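PDB 2B5D: alpha-Amylase, which belongs to glycoside hydrolase family 57 and combines a beta/alpha-barrel-like domain with a largely helical C-terminal region. Local coordinates for residues E243-W246 against G251-G254; I139-A144 against K168-H173. All blocks are in the same frame, centred on the assembly; numbering follows the deposited sequence.

Both contacts lie within the glycoside hydrolase family 57 range, on opposite sides of the chain's centre, with their own centres about 30 Å apart and their nearest atoms about 16 Å apart. Contact 2 comes first along the chain and closes before contact 1 opens. It joins strand 137-142 to helix 156-174 in a beta-alpha-beta unit of the mixed, largely parallel sheet. Contact 1 is made within the long loop that follows strand 233-236 of the same sheet. The two therefore represent different levels of the domain: residues 139-144 and 168-173 pack core elements together, whereas 243-246 and 251-254 fold a loop against helix 309-338 and a second subunit.

Contact 1: residues E243-W246 against G251-G254; sequences EQVW and GYPG
Y252 lies alongside V245, pointing the same way, and meets W246 obliquely, its CG anti to its own carbonyl carbon (chi1 -54°). CB passes 4.2 Å from V245 O, and CG lies at a similar distance from the same oxygen. At CD1 the ring meets W246 CZ3, 3.4 Å away and in the plane of the tyrosine at its edge. The two six-membered rings are neither stacked nor edge-to-face, with planes at 55°. The next ring atom, CE1, touches V245 CG2 at 3.7 Å, the methyl standing above the tyrosine plane beyond its rim; that methyl also covers the centre of one W246 face. At the tip, OH is hydrogen-bonded to D322, while H319 stacks on the ring. Residues 243-246 and 252-254 are short 3-10 turns in the loop between strand 233-236 and helix 265-268, which this contact folds back on itself beside helix 309-338. F323 of that helix touches V245 and Y252, as does F213 of the second subunit. One backbone bond joins the turns: Y252 N donates to V245 O over 3.3 Å, with the donor 35° out of the carbonyl plane. G251, lacking a side chain, brings its CA to 3.6 Å from Q244 O in a CA-H...O contact. P253 CG rests 3.4 Å from W246 O, and its CD approaches the indole edge near the ring plane.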
loop_
_atom_site.group_PDB
_atom_site.type_symbol
_atom_site.label_atom_id
_atom_site.label_comp_id
_atom_site.label_asym_id
_atom_site.label_seq_id
_atom_site.Cartn_x
_atom_site.Cartn_y
_atom_site.Cartn_z
ATOM N N GLU A 243 -14.166 31.384 -6.316
ATOM C CA GLU A 243 -14.165 29.986 -6.828
ATOM C C GLU A 243 -15.546 29.329 -7.120
ATOM O O GLU A 243 -15.691 28.598 -8.100
ATOM C CB GLU A 243 -13.424 29.111 -5.802
ATOM C CG GLU A 243 -13.729 29.501 -4.312
ATOM C CD GLU A 243 -12.557 30.259 -3.611
ATOM O OE1 GLU A 243 -12.809 31.260 -2.887
ATOM O OE2 GLU A 243 -11.383 29.823 -3.771
ATOM N N GLN A 244 -16.533 29.574 -6.258
ATOM C CA GLN A 244 -17.904 29.071 -6.445
ATOM C C GLN A 244 -18.579 29.408 -7.774
ATOM O O GLN A 244 -19.271 28.553 -8.355
ATOM C CB GLN A 244 -18.786 29.432 -5.266
ATOM C CG GLN A 244 -18.691 28.372 -4.218
ATOM C CD GLN A 244 -19.514 28.633 -2.993
ATOM O OE1 GLN A 244 -19.113 29.388 -2.115
ATOM N NE2 GLN A 244 -20.648 27.955 -2.891
ATOM N N VAL A 245 -18.359 30.597 -8.311
ATOM C CA VAL A 245 -18.929 30.871 -9.634
ATOM C C VAL A 245 -18.454 29.925 -10.750
ATOM O O VAL A 245 -19.153 29.741 -11.749
ATOM C CB VAL A 245 -18.973 32.385 -10.007
ATOM C CG1 VAL A 245 -18.162 33.275 -9.028
ATOM C CG2 VAL A 245 -18.638 32.640 -11.460
ATOM N N TRP A 246 -17.315 29.258 -10.532
ATOM C CA TRP A 246 -16.761 28.280 -11.486
ATOM C C TRP A 246 -16.846 26.838 -11.040
ATOM O O TRP A 246 -16.283 25.958 -11.678
ATOM C CB TRP A 246 -15.323 28.621 -11.778
ATOM C CG TRP A 246 -15.173 30.049 -11.994
ATOM C CD1 TRP A 246 -14.411 30.896 -11.273
ATOM C CD2 TRP A 246 -15.866 30.844 -12.961
ATOM N NE1 TRP A 246 -14.555 32.178 -11.739
ATOM C CE2 TRP A 246 -15.440 32.171 -12.786
ATOM C CE3 TRP A 246 -16.806 30.561 -13.961
ATOM C CZ2 TRP A 246 -15.909 33.221 -13.581
ATOM C CZ3 TRP A 246 -17.259 31.603 -14.756
ATOM C CH2 TRP A 246 -16.807 32.916 -14.556
ATOM N N GLY A 251 -21.904 26.161 -9.843
ATOM C CA GLY A 251 -21.696 27.317 -10.704
ATOM C C GLY A 251 -21.945 27.040 -12.160
ATOM O O GLY A 251 -22.484 25.982 -12.510
ATOM N N TYR A 252 -21.559 27.961 -13.017
ATOM C CA TYR A 252 -21.796 27.802 -14.456
ATOM C C TYR A 252 -21.296 26.480 -15.044
ATOM O O TYR A 252 -22.069 25.784 -15.683
ATOM C CB TYR A 252 -21.195 28.938 -15.288
ATOM C CG TYR A 252 -21.594 30.326 -14.897
ATOM C CD1 TYR A 252 -20.621 31.304 -14.677
ATOM C CD2 TYR A 252 -22.954 30.690 -14.774
ATOM C CE1 TYR A 252 -20.973 32.604 -14.351
ATOM C CE2 TYR A 252 -23.307 31.970 -14.455
ATOM C CZ TYR A 252 -22.312 32.918 -14.236
ATOM O OH TYR A 252 -22.665 34.175 -13.899
ATOM N N PRO A 253 -20.006 26.119 -14.846
ATOM C CA PRO A 253 -19.562 24.851 -15.483
ATOM C C PRO A 253 -20.403 23.587 -15.186
ATOM O O PRO A 253 -20.335 22.616 -15.936
ATOM C CB PRO A 253 -18.119 24.703 -14.980
ATOM C CG PRO A 253 -17.675 26.126 -14.737
ATOM C CD PRO A 253 -18.887 26.789 -14.139
ATOM N N GLY A 254 -21.179 23.568 -14.110
ATOM C CA GLY A 254 -22.036 22.418 -13.840
ATOM C C GLY A 254 -23.312 22.323 -14.671
ATOM O O GLY A 254 -24.120 21.416 -14.465
#

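Contact 2: residues I139-A144 against K168-H173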
loop_
_atom_site.group_PDB
_atom_site.type_symbol
_atom_site.label_atom_id
_atom_site.label_comp_id
_atom_site.label_asym_id
_atom_site.label_seq_id
_atom_site.Cartn_x
_atom_site.Cartn_y
_atom_site.Cartn_z
ATOM N N ILE A 139 1.683 39.915 -17.706
ATOM C CA ILE A 139 2.189 38.669 -17.127
ATOM C C ILE A 139 3.082 38.985 -15.942
ATOM O O ILE A 139 4.107 39.648 -16.089
ATOM C CB ILE A 139 3.076 37.884 -18.128
ATOM C CG1 ILE A 139 2.429 37.778 -19.501
ATOM C CG2 ILE A 139 3.487 36.553 -17.560
ATOM C CD1 ILE A 139 3.396 37.372 -20.534
ATOM N N VAL A 140 2.665 38.502 -14.774
ATOM C CA VAL A 140 3.392 38.626 -13.549
ATOM C C VAL A 140 4.220 37.336 -13.275
ATOM O O VAL A 140 3.957 36.264 -13.859
ATOM C CB VAL A 140 2.418 38.918 -12.419
ATOM C CG1 VAL A 140 1.494 40.091 -12.817
ATOM C CG2 VAL A 140 1.595 37.695 -12.064
ATOM N N THR A 141 5.234 37.444 -12.424
ATOM C CA THR A 141 6.076 36.292 -12.089
ATOM C C THR A 141 5.488 35.605 -10.860
ATOM O O THR A 141 4.435 36.010 -10.372
ATOM C CB THR A 141 7.604 36.709 -11.829
ATOM O OG1 THR A 141 8.387 35.539 -11.555
ATOM C CG2 THR A 141 7.745 37.617 -10.649
ATOM N N CYS A 142 6.187 34.602 -10.332
ATOM C CA CYS A 142 5.800 33.955 -9.098
ATOM C C CYS A 142 7.082 33.589 -8.367
ATOM O O CYS A 142 8.125 33.583 -8.972
ATOM C CB CYS A 142 4.934 32.703 -9.457
ATOM S SG CYS A 142 4.365 31.818 -8.024
ATOM N N ASN A 143 7.048 33.285 -7.072
ATOM C CA ASN A 143 8.275 32.803 -6.459
ATOM C C ASN A 143 8.813 31.531 -7.159
ATOM O O ASN A 143 8.033 30.830 -7.865
ATOM C CB ASN A 143 8.183 32.658 -4.931
ATOM C CG ASN A 143 6.886 32.040 -4.434
ATOM O OD1 ASN A 143 5.797 32.539 -4.681
ATOM N ND2 ASN A 143 7.015 31.027 -3.615
ATOM N N ALA A 144 10.115 31.217 -7.009
ATOM C CA ALA A 144 10.815 30.411 -8.046
ATOM C C ALA A 144 10.163 29.026 -8.166
ATOM O O ALA A 144 10.104 28.422 -9.240
ATOM C CB ALA A 144 12.308 30.235 -7.692
ATOM N N LYS A 168 14.479 36.860 -11.781
ATOM C CA LYS A 168 15.516 36.640 -12.794
ATOM C C LYS A 168 15.084 35.648 -13.850
ATOM O O LYS A 168 15.344 35.857 -15.063
ATOM C CB LYS A 168 16.813 36.184 -12.154
ATOM C CG LYS A 168 17.574 37.275 -11.409
ATOM C CD LYS A 168 19.046 36.883 -11.225
ATOM C CE LYS A 168 19.718 37.678 -10.072
ATOM N NZ LYS A 168 19.319 39.135 -10.041
ATOM N N ASN A 169 14.397 34.581 -13.425
ATOM C CA ASN A 169 13.898 33.613 -14.400
ATOM C C ASN A 169 12.911 34.194 -15.418
ATOM O O ASN A 169 12.984 33.905 -16.627
ATOM C CB ASN A 169 13.338 32.352 -13.737
ATOM C CG ASN A 169 13.083 31.274 -14.743
ATOM O OD1 ASN A 169 14.026 30.635 -15.205
ATOM N ND2 ASN A 169 11.820 31.117 -15.160
ATOM N N TYR A 170 12.000 35.018 -14.922
ATOM C CA TYR A 170 11.136 35.784 -15.777
ATOM C C TYR A 170 11.907 36.689 -16.741
ATOM O O TYR A 170 11.591 36.729 -17.958
ATOM C CB TYR A 170 10.141 36.591 -14.918
ATOM C CG TYR A 170 9.139 37.448 -15.658
ATOM C CD1 TYR A 170 7.779 37.099 -15.705
ATOM C CD2 TYR A 170 9.533 38.642 -16.278
ATOM C CE1 TYR A 170 6.854 37.915 -16.340
ATOM C CE2 TYR A 170 8.613 39.467 -16.934
ATOM C CZ TYR A 170 7.270 39.105 -16.948
ATOM O OH TYR A 170 6.367 39.921 -17.589
ATOM N N GLU A 171 12.865 37.453 -16.210
ATOM C CA GLU A 171 13.707 38.305 -17.062
ATOM C C GLU A 171 14.326 37.537 -18.230
ATOM O O GLU A 171 14.272 38.002 -19.377
ATOM C CB GLU A 171 14.826 38.963 -16.265
ATOM C CG GLU A 171 14.371 39.926 -15.171
ATOM C CD GLU A 171 15.529 40.774 -14.665
ATOM O OE1 GLU A 171 15.911 41.723 -15.410
ATOM O OE2 GLU A 171 16.061 40.494 -13.543
ATOM N N LYS A 172 14.919 36.376 -17.916
ATOM C CA LYS A 172 15.533 35.479 -18.897
ATOM C C LYS A 172 14.587 35.101 -20.036
ATOM O O LYS A 172 14.936 35.217 -21.198
ATOM C CB LYS A 172 16.063 34.227 -18.204
ATOM C CG LYS A 172 16.613 33.141 -19.176
ATOM C CD LYS A 172 16.934 31.848 -18.445
ATOM C CE LYS A 172 15.722 30.915 -18.418
ATOM N NZ LYS A 172 16.098 29.604 -17.764
ATOM N N HIS A 173 13.374 34.672 -19.706
ATOM C CA HIS A 173 12.429 34.296 -20.750
ATOM C C HIS A 173 11.741 35.469 -21.392
ATOM O O HIS A 173 11.419 35.418 -22.574
ATOM C CB HIS A 173 11.334 33.372 -20.203
ATOM C CG HIS A 173 11.822 32.028 -19.766
ATOM N ND1 HIS A 173 11.771 31.614 -18.451
ATOM C CD2 HIS A 173 12.344 30.995 -20.467
ATOM C CE1 HIS A 173 12.239 30.383 -18.357
ATOM N NE2 HIS A 173 12.609 29.988 -19.565
#
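Y170 fills the gap between helix 156-174 and strand 137-142, lying across I139 and T141. The strand, this helix and strand 180-182 form a beta-alpha-beta unit, and the two parallel strands pair directly, T141 bonding through its backbone to G180 and W182. The helix segment runs back along the strand with their N-to-C directions at 138° and an axis separation of 8.7 Å. Packing is tight around the tyrosine. With CG anti to the backbone N (chi1 -179°), the ring extends from the helix toward the strand. Its CD1 meets T141 CB at 3.9 Å, and CE1 touches the I139 CG2 methyl at 3.8 Å. Both side chains cross the tyrosine obliquely. The hydroxyl comes to rest 2.7 Å from I139 O. Q132 NE2 is hydrogen-bonded to both of these oxygens, so a buried polar cluster satisfies the tyrosine tip and the strand carbonyl together. At the other end of the ring, T141 OG1 lies 3.9 Å from Y170 CB and has two weak options for its one proton, C142 O and the O of G166, one helical turn before Y170; which it takes is not settled. On the far flank of the helix the strand plays no part. K168 is directed away and exposed, and E171 is partly exposed, its side chain touching H177. K172 turns to other partners, its NZ forming salt bridges with E63 and E517. This lysine also leans on its neighbour: K172 CE sits 3.4 Å above the plane of the H173 imidazole, offset toward the rim.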